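Local structure of uncharacterized protein (Streptococcus mutans, 3L7Y) at residues A[37-42]-A[240-245]; A[128-131]-A[136-139]; A[231-236]-A[257-262]. The protein is of unknown function but probably acts as a magnesium-dependent phosphatase of the haloacid dehalogenase-like family. All blocks are in the same frame, centred on the assembly; numbering follows the deposited sequence.

Interaction 1 (A[37-42]-A[240-245]); sequences VKVIAT and WNFTSD
Lys38 lays its aliphatic chain across one face of the Phe242 ring. Its CB stands 3.9 Å from the centroid of the Phe242 ring and only 6° off the ring normal, a CH-pi contact aimed almost at the middle of the aromatic system. From there CG leaves beside the backbone N (chi1 -63°) and the chain continues extended, which carries CD over the CD1-CE1 side of the ring; Lys38 CD lies 3.4 Å from Phe242 CE1. The methylenes thus do the packing, while NZ continues past the ring. The opposite face of Phe242 is covered from within its own segment: the carbonyl oxygen of Trp240 sits 3.5 Å above the plane of the Phe242 ring, over its centre, so the ring is sandwiched between a methylene and a backbone oxygen.

Val39 touches both aromatic residues. Its CG1 meets Phe242 CD2 at 3.9 Å, and its CB approaches Trp240 CZ3 at 4.1 Å, both obliquely to the rings. Further along 240-245, Thr243 OG1 accepts a hydrogen bond from the N of Asp245 (3.1 Å), forming an ST turn in the connection that leads to strand 247-251. Strand 39-42 runs between strands 73-77 and 247-251 of the large sheet, with helix 229-239 packed on Val39 through Leu233 and Leu237 and Arg73 making a cation-pi contact with Trp240.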
loop_
_atom_site.group_PDB
_atom_site.type_symbol
_atom_site.label_atom_id
_atom_site.label_comp_id
_atom_site.label_asym_id
_atom_site.label_seq_id
_atom_site.Cartn_x
_atom_site.Cartn_y
_atom_site.Cartn_z
ATOM N N VAL A 37 5.458 -10.111 20.252
ATOM C CA VAL A 37 4.804 -9.761 18.990
ATOM C C VAL A 37 3.586 -10.645 18.718
ATOM O O VAL A 37 3.692 -11.873 18.760
ATOM C CB VAL A 37 5.802 -9.869 17.808
ATOM C CG1 VAL A 37 5.103 -9.607 16.481
ATOM C CG2 VAL A 37 6.955 -8.894 17.999
ATOM N N LYS A 38 2.438 -10.017 18.438
ATOM C CA LYS A 38 1.196 -10.734 18.128
ATOM C C LYS A 38 0.683 -10.485 16.705
ATOM O O LYS A 38 -0.088 -11.274 16.158
ATOM C CB LYS A 38 0.125 -10.410 19.169
ATOM C CG LYS A 38 0.536 -10.886 20.565
ATOM C CD LYS A 38 -0.497 -10.601 21.640
ATOM C CE LYS A 38 0.089 -10.907 23.024
ATOM N NZ LYS A 38 -0.949 -10.922 24.092
ATOM N N VAL A 39 1.100 -9.381 16.106
ATOM C CA VAL A 39 0.814 -9.149 14.697
ATOM C C VAL A 39 2.059 -8.640 13.998
ATOM O O VAL A 39 2.823 -7.845 14.560
ATOM C CB VAL A 39 -0.468 -8.277 14.458
ATOM C CG1 VAL A 39 -0.972 -7.654 15.747
ATOM C CG2 VAL A 39 -0.266 -7.259 13.334
ATOM N N ILE A 40 2.300 -9.178 12.807
ATOM C CA ILE A 40 3.434 -8.796 11.984
ATOM C C ILE A 40 2.867 -8.250 10.679
ATOM O O ILE A 40 2.109 -8.933 9.992
ATOM C CB ILE A 40 4.322 -10.002 11.665
ATOM C CG1 ILE A 40 4.887 -10.629 12.950
ATOM C CG2 ILE A 40 5.459 -9.608 10.702
ATOM C CD1 ILE A 40 5.753 -11.839 12.691
ATOM N N ALA A 41 3.233 -7.022 10.341
ATOM C CA ALA A 41 2.684 -6.356 9.166
ATOM C C ALA A 41 3.813 -5.947 8.263
ATOM O O ALA A 41 4.785 -5.363 8.712
ATOM C CB ALA A 41 1.872 -5.118 9.588
ATOM N N THR A 42 3.703 -6.248 6.982
ATOM C CA THR A 42 4.765 -5.843 6.082
ATOM C C THR A 42 4.295 -5.175 4.806
ATOM O O THR A 42 3.335 -5.609 4.152
ATOM C CB THR A 42 5.645 -7.024 5.685
ATOM O OG1 THR A 42 6.771 -6.542 4.945
ATOM C CG2 THR A 42 4.858 -7.995 4.819
ATOM N N TRP A 240 -8.594 -7.162 17.113
ATOM C CA TRP A 240 -8.018 -8.354 17.734
ATOM C C TRP A 240 -7.672 -8.113 19.202
ATOM O O TRP A 240 -7.070 -8.957 19.857
ATOM C CB TRP A 240 -6.776 -8.828 16.978
ATOM C CG TRP A 240 -7.051 -9.205 15.564
ATOM C CD1 TRP A 240 -8.171 -9.825 15.085
ATOM C CD2 TRP A 240 -6.184 -9.014 14.440
ATOM N NE1 TRP A 240 -8.054 -10.021 13.730
ATOM C CE2 TRP A 240 -6.843 -9.540 13.311
ATOM C CE3 TRP A 240 -4.908 -8.460 14.281
ATOM C CZ2 TRP A 240 -6.279 -9.517 12.040
ATOM C CZ3 TRP A 240 -4.353 -8.434 13.020
ATOM C CH2 TRP A 240 -5.041 -8.959 11.911
ATOM N N ASN A 241 -8.059 -6.951 19.704
ATOM C CA ASN A 241 -7.786 -6.575 21.080
ATOM C C ASN A 241 -6.311 -6.655 21.450
ATOM O O ASN A 241 -5.950 -7.261 22.466
ATOM C CB ASN A 241 -8.599 -7.434 22.035
ATOM C CG ASN A 241 -9.039 -6.668 23.247
ATOM O OD1 ASN A 241 -9.674 -5.626 23.126
ATOM N ND2 ASN A 241 -8.698 -7.169 24.428
ATOM N N PHE A 242 -5.463 -6.061 20.614
ATOM C CA PHE A 242 -4.053 -5.902 20.943
ATOM C C PHE A 242 -3.714 -4.426 20.953
ATOM O O PHE A 242 -4.548 -3.570 20.609
ATOM C CB PHE A 242 -3.138 -6.594 19.926
ATOM C CG PHE A 242 -3.398 -8.060 19.762
ATOM C CD1 PHE A 242 -3.486 -8.892 20.860
ATOM C CD2 PHE A 242 -3.533 -8.610 18.496
ATOM C CE1 PHE A 242 -3.728 -10.247 20.699
ATOM C CE2 PHE A 242 -3.775 -9.962 18.323
ATOM C CZ PHE A 242 -3.872 -10.785 19.427
ATOM N N THR A 243 -2.480 -4.122 21.341
ATOM C CA THR A 243 -2.002 -2.754 21.245
ATOM C C THR A 243 -0.792 -2.688 20.335
ATOM O O THR A 243 -0.261 -3.720 19.900
ATOM C CB THR A 243 -1.610 -2.165 22.614
ATOM O OG1 THR A 243 -0.344 -2.697 23.026
ATOM C CG2 THR A 243 -2.664 -2.470 23.647
ATOM N N SER A 244 -0.354 -1.464 20.070
ATOM C CA SER A 244 0.786 -1.220 19.205
ATOM C C SER A 244 2.060 -1.778 19.822
ATOM O O SER A 244 3.082 -1.880 19.151
ATOM C CB SER A 244 0.931 0.275 18.945
ATOM O OG SER A 244 1.142 0.955 20.164
ATOM N N ASP A 245 2.003 -2.142 21.102
ATOM C CA ASP A 245 3.161 -2.749 21.749
ATOM C C ASP A 245 3.423 -4.160 21.231
ATOM O O ASP A 245 4.532 -4.685 21.376
ATOM C CB ASP A 245 3.009 -2.758 23.271
ATOM C CG ASP A 245 3.163 -1.376 23.883
ATOM O OD1 ASP A 245 3.729 -0.470 23.225
ATOM O OD2 ASP A 245 2.709 -1.197 25.030
#

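Interaction 2 (A[128-131]-A[136-139]); sequences YFIE and QAVI
Ile130, on helix 120-133, meets Ala137 and Ile139 through its CG2 branch, and this apolar packing makes up most of the contact. Ile130 CG2 lies 3.9 Å from Ala137 CB and 3.8 Å from Ile139 CD1, so one methyl group meets both residues that face it. It is placed there by chi1 of -61°, which sets CG2 anti to the backbone N and CG1 beside it. Ile139 reaches back with its long branch, CG1 passing 4.1 Å from Ile130 CG2 before CD1 ends against the helix; the two isoleucine side chains meet at a slant.

The arrangement is a tight helix-to-strand connection: the chain leaves helix 120-133, turns within a few residues and enters strand 138-143; Ala137, just before the strand, and Ile139 within it turn to the helix, while Val138 points away. Leu187 of strand 182-188, the neighbour of strand 138-143 in the six-stranded sheet, touches both isoleucines and extends the apolar layer beneath the helix.

A second kind of contact involves the aliphatic part of a charged residue. Glu131 CG packs 3.7 Å from Ile139 CD1, with the two side chains crossing at about a right angle, and the Glu131 chain then runs on extended, leading its carboxylate away from the methyl. Phe174 lies against both Glu131 and Ile139, and Lys150 of strand 147-150 also touches Glu131.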
loop_
_atom_site.group_PDB
_atom_site.type_symbol
_atom_site.label_atom_id
_atom_site.label_comp_id
_atom_site.label_asym_id
_atom_site.label_seq_id
_atom_site.Cartn_x
_atom_site.Cartn_y
_atom_site.Cartn_z
ATOM N N TYR A 128 -10.604 16.853 -12.250
ATOM C CA TYR A 128 -10.721 18.080 -13.036
ATOM C C TYR A 128 -9.583 19.024 -12.657
ATOM O O TYR A 128 -8.974 19.677 -13.499
ATOM C CB TYR A 128 -12.068 18.754 -12.782
ATOM C CG TYR A 128 -12.214 20.067 -13.505
ATOM C CD1 TYR A 128 -12.673 20.112 -14.809
ATOM C CD2 TYR A 128 -11.869 21.262 -12.887
ATOM C CE1 TYR A 128 -12.798 21.319 -15.483
ATOM C CE2 TYR A 128 -11.989 22.467 -13.545
ATOM C CZ TYR A 128 -12.454 22.491 -14.842
ATOM O OH TYR A 128 -12.575 23.690 -15.502
ATOM N N PHE A 129 -9.285 19.062 -11.367
ATOM C CA PHE A 129 -8.229 19.911 -10.860
ATOM C C PHE A 129 -6.848 19.485 -11.391
ATOM O O PHE A 129 -6.072 20.316 -11.840
ATOM C CB PHE A 129 -8.254 19.879 -9.335
ATOM C CG PHE A 129 -7.117 20.586 -8.714
ATOM C CD1 PHE A 129 -7.040 21.966 -8.764
ATOM C CD2 PHE A 129 -6.109 19.878 -8.079
ATOM C CE1 PHE A 129 -5.961 22.635 -8.182
ATOM C CE2 PHE A 129 -5.041 20.533 -7.495
ATOM C CZ PHE A 129 -4.964 21.916 -7.547
ATOM N N ILE A 130 -6.547 18.189 -11.347
ATOM C CA ILE A 130 -5.257 17.701 -11.839
ATOM C C ILE A 130 -5.113 17.871 -13.357
ATOM O O ILE A 130 -4.064 18.296 -13.845
ATOM C CB ILE A 130 -5.020 16.229 -11.461
ATOM C CG1 ILE A 130 -5.007 16.073 -9.936
ATOM C CG2 ILE A 130 -3.700 15.704 -12.099
ATOM C CD1 ILE A 130 -3.807 16.727 -9.261
ATOM N N GLU A 131 -6.165 17.537 -14.101
ATOM C CA GLU A 131 -6.147 17.730 -15.547
ATOM C C GLU A 131 -5.890 19.196 -15.908
ATOM O O GLU A 131 -5.098 19.490 -16.795
ATOM C CB GLU A 131 -7.444 17.207 -16.195
ATOM C CG GLU A 131 -7.637 15.694 -16.029
ATOM C CD GLU A 131 -8.817 15.139 -16.841
ATOM O OE1 GLU A 131 -8.669 14.061 -17.453
ATOM O OE2 GLU A 131 -9.893 15.772 -16.863
ATOM N N GLN A 136 0.686 17.257 -16.660
ATOM C CA GLN A 136 1.754 16.273 -16.836
ATOM C C GLN A 136 1.514 14.998 -16.034
ATOM O O GLN A 136 2.146 13.976 -16.298
ATOM C CB GLN A 136 3.154 16.847 -16.543
ATOM C CG GLN A 136 3.440 17.166 -15.060
ATOM C CD GLN A 136 2.889 18.527 -14.626
ATOM O OE1 GLN A 136 1.797 18.923 -15.026
ATOM N NE2 GLN A 136 3.646 19.237 -13.800
ATOM N N ALA A 137 0.599 15.037 -15.069
ATOM C CA ALA A 137 0.378 13.835 -14.259
ATOM C C ALA A 137 -0.514 12.847 -14.992
ATOM O O ALA A 137 -1.577 13.209 -15.492
ATOM C CB ALA A 137 -0.210 14.173 -12.907
ATOM N N VAL A 138 -0.068 11.598 -15.065
ATOM C CA VAL A 138 -0.901 10.525 -15.586
ATOM C C VAL A 138 -1.831 10.036 -14.484
ATOM O O VAL A 138 -1.389 9.681 -13.376
ATOM C CB VAL A 138 -0.060 9.348 -16.123
ATOM C CG1 VAL A 138 -0.971 8.231 -16.596
ATOM C CG2 VAL A 138 0.823 9.819 -17.272
ATOM N N ILE A 139 -3.121 10.006 -14.792
ATOM C CA ILE A 139 -4.126 9.670 -13.802
ATOM C C ILE A 139 -4.663 8.259 -13.987
ATOM O O ILE A 139 -5.216 7.922 -15.034
ATOM C CB ILE A 139 -5.320 10.650 -13.868
ATOM C CG1 ILE A 139 -4.863 12.091 -13.572
ATOM C CG2 ILE A 139 -6.421 10.203 -12.913
ATOM C CD1 ILE A 139 -5.890 13.183 -14.002
#

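Interaction 3 (A[231-236]-A[257-262]); sequences WALQQL and IEMLKL
Helices 229-239 and 257-262 pack against each other here through apolar side chains, both resting on strand 247-251 of the large sheet, with Leu233 and Leu262 at the centre of the contact. Over these short segments the axes come within 9.4 Å and run in the same general direction, inclined at 45°.

Leu262 reaches across with both methyls. Its first torsion puts CG anti to the backbone N (chi1 170°), and the branches then divide between two residues of the other helix: CD2 touches Leu233 CB at 3.7 Å, whereas CD1 lies 3.9 Å from Gln234 CG. Gln234 contributes the methylene part of an extended chain that crosses Leu262 at an angle; its OE1 also comes within 3.9 Å of Leu262 CD1, a plain van der Waals contact. One turn earlier on helix 257-262, Met259 offers its sulfur, with Leu233 CD2 lying 4.0 Å from Met259 SD. Leu233 therefore meets two residues with different parts of its side chain, CB against Leu262 and a terminal methyl against Met259.

Beneath the helices, Leu247 receives both Leu233 and Leu262, and Ala249 receives Met259. The Met259 side chain lies about 5 Å from that of Asp43 and about 9 Å from the bound magnesium ion, which Asp43, Asp45 and Asp252 coordinate. Helices layered on a mainly parallel sheet, with acidic metal ligands following its strands, are the hallmark of the Rossmann-like core of haloacid dehalogenase-type hydrolases, with Met259 bringing this helix pair close to that site.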
loop_
_atom_site.group_PDB
_atom_site.type_symbol
_atom_site.label_atom_id
_atom_site.label_comp_id
_atom_site.label_asym_id
_atom_site.label_seq_id
_atom_site.Cartn_x
_atom_site.Cartn_y
_atom_site.Cartn_z
ATOM N N TRP A 231 -3.677 3.695 10.124
ATOM C CA TRP A 231 -5.104 3.554 10.401
ATOM C C TRP A 231 -5.578 2.099 10.214
ATOM O O TRP A 231 -6.280 1.587 11.004
ATOM C CB TRP A 231 -5.942 4.517 9.560
ATOM C CG TRP A 231 -7.394 4.372 9.751
ATOM C CD1 TRP A 231 -8.178 5.028 10.633
ATOM C CD2 TRP A 231 -8.247 3.484 9.068
ATOM N NE1 TRP A 231 -9.454 4.620 10.532
ATOM C CE2 TRP A 231 -9.525 3.660 9.577
ATOM C CE3 TRP A 231 -8.062 2.560 8.064
ATOM C CZ2 TRP A 231 -10.601 2.927 9.119
ATOM C CZ3 TRP A 231 -9.114 1.869 7.619
ATOM C CH2 TRP A 231 -10.368 2.063 8.130
ATOM N N ALA A 232 -5.137 1.471 9.164
ATOM C CA ALA A 232 -5.526 0.109 8.885
ATOM C C ALA A 232 -5.090 -0.811 10.032
ATOM O O ALA A 232 -5.891 -1.474 10.591
ATOM C CB ALA A 232 -5.000 -0.337 7.624
ATOM N N LEU A 233 -3.829 -0.775 10.399
ATOM C CA LEU A 233 -3.323 -1.557 11.513
ATOM C C LEU A 233 -4.009 -1.231 12.835
ATOM O O LEU A 233 -4.304 -2.061 13.582
ATOM C CB LEU A 233 -1.825 -1.435 11.610
ATOM C CG LEU A 233 -1.074 -2.527 10.870
ATOM C CD1 LEU A 233 -1.508 -3.932 11.280
ATOM C CD2 LEU A 233 -1.146 -2.451 9.435
ATOM N N GLN A 234 -4.297 0.011 13.076
ATOM C CA GLN A 234 -5.059 0.367 14.272
ATOM C C GLN A 234 -6.393 -0.379 14.285
ATOM O O GLN A 234 -6.782 -0.981 15.285
ATOM C CB GLN A 234 -5.284 1.885 14.345
ATOM C CG GLN A 234 -4.011 2.671 14.584
ATOM C CD GLN A 234 -4.251 4.161 14.728
ATOM O OE1 GLN A 234 -3.576 4.833 15.508
ATOM N NE2 GLN A 234 -5.217 4.686 13.982
ATOM N N GLN A 235 -7.091 -0.360 13.156
ATOM C CA GLN A 235 -8.357 -1.061 13.067
ATOM C C GLN A 235 -8.207 -2.550 13.386
ATOM O O GLN A 235 -9.062 -3.154 14.036
ATOM C CB GLN A 235 -8.939 -0.882 11.671
ATOM C CG GLN A 235 -9.311 0.559 11.368
ATOM C CD GLN A 235 -10.378 1.069 12.307
ATOM O OE1 GLN A 235 -10.240 2.141 12.907
ATOM N NE2 GLN A 235 -11.441 0.290 12.464
ATOM N N LEU A 236 -7.113 -3.146 12.938
ATOM C CA LEU A 236 -6.923 -4.579 13.130
ATOM C C LEU A 236 -6.525 -4.891 14.574
ATOM O O LEU A 236 -7.061 -5.819 15.190
ATOM C CB LEU A 236 -5.902 -5.120 12.132
ATOM C CG LEU A 236 -6.369 -5.128 10.670
ATOM C CD1 LEU A 236 -5.183 -5.301 9.747
ATOM C CD2 LEU A 236 -7.391 -6.247 10.444
ATOM N N ILE A 257 4.958 5.415 6.645
ATOM C CA ILE A 257 5.406 6.167 7.824
ATOM C C ILE A 257 4.432 6.130 9.007
ATOM O O ILE A 257 4.870 5.998 10.155
ATOM C CB ILE A 257 5.809 7.618 7.485
ATOM C CG1 ILE A 257 7.129 7.658 6.718
ATOM C CG2 ILE A 257 5.982 8.449 8.750
ATOM C CD1 ILE A 257 7.437 9.059 6.124
ATOM N N GLU A 258 3.127 6.255 8.759
ATOM C CA GLU A 258 2.175 6.164 9.878
ATOM C C GLU A 258 2.214 4.757 10.499
ATOM O O GLU A 258 2.079 4.580 11.715
ATOM C CB GLU A 258 0.744 6.514 9.437
ATOM C CG GLU A 258 0.593 7.918 8.820
ATOM C CD GLU A 258 0.910 7.965 7.329
ATOM O OE1 GLU A 258 1.318 6.930 6.759
ATOM O OE2 GLU A 258 0.746 9.045 6.718
ATOM N N MET A 259 2.391 3.747 9.658
ATOM C CA MET A 259 2.443 2.376 10.163
ATOM C C MET A 259 3.670 2.156 11.031
ATOM O O MET A 259 3.589 1.526 12.082
ATOM C CB MET A 259 2.466 1.373 9.007
ATOM C CG MET A 259 2.708 -0.082 9.441
ATOM S SD MET A 259 2.458 -1.246 8.071
ATOM C CE MET A 259 3.966 -1.016 7.129
ATOM N N LEU A 260 4.811 2.649 10.558
ATOM C CA LEU A 260 6.066 2.530 11.274
ATOM C C LEU A 260 6.026 3.270 12.615
ATOM O O LEU A 260 6.430 2.724 13.651
ATOM C CB LEU A 260 7.210 3.054 10.403
ATOM C CG LEU A 260 8.147 2.080 9.674
ATOM C CD1 LEU A 260 7.688 0.620 9.741
ATOM C CD2 LEU A 260 8.420 2.546 8.234
ATOM N N LYS A 261 5.537 4.507 12.601
ATOM C CA LYS A 261 5.423 5.263 13.844
ATOM C C LYS A 261 4.507 4.547 14.832
ATOM O O LYS A 261 4.715 4.606 16.043
ATOM C CB LYS A 261 4.927 6.678 13.569
ATOM C CG LYS A 261 5.975 7.554 12.889
ATOM C CD LYS A 261 5.433 8.936 12.531
ATOM N N LEU A 262 3.507 3.843 14.308
ATOM C CA LEU A 262 2.544 3.158 15.153
ATOM C C LEU A 262 3.140 1.960 15.866
ATOM O O LEU A 262 2.900 1.744 17.058
ATOM C CB LEU A 262 1.342 2.691 14.329
ATOM C CG LEU A 262 0.400 1.759 15.093
ATOM C CD1 LEU A 262 -0.452 2.545 16.088
ATOM C CD2 LEU A 262 -0.489 0.972 14.120
#

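Overall arrangement
Interactions 1 and 3 belong to one region of the large eight-stranded sheet, their centres about 10 Å apart, and they touch: Ala41 packs on Leu233 and also meets Met259, and Ser244 lies against Leu262. Their segments alternate along the chain, so 37-42, 231-236, 240-245 and 257-262 bring strand 39-42 together with the later helices around strand 247-251; of the three, interaction 3 alone lies near the magnesium site. Interaction 2 lies apart, about 38 Å from interaction 1 and about 29 Å from interaction 3 between centres, on the six-stranded sheet. It falls between the two halves of interaction 1 in sequence, consistent with a cap domain inserted into a haloacid dehalogenase-like core.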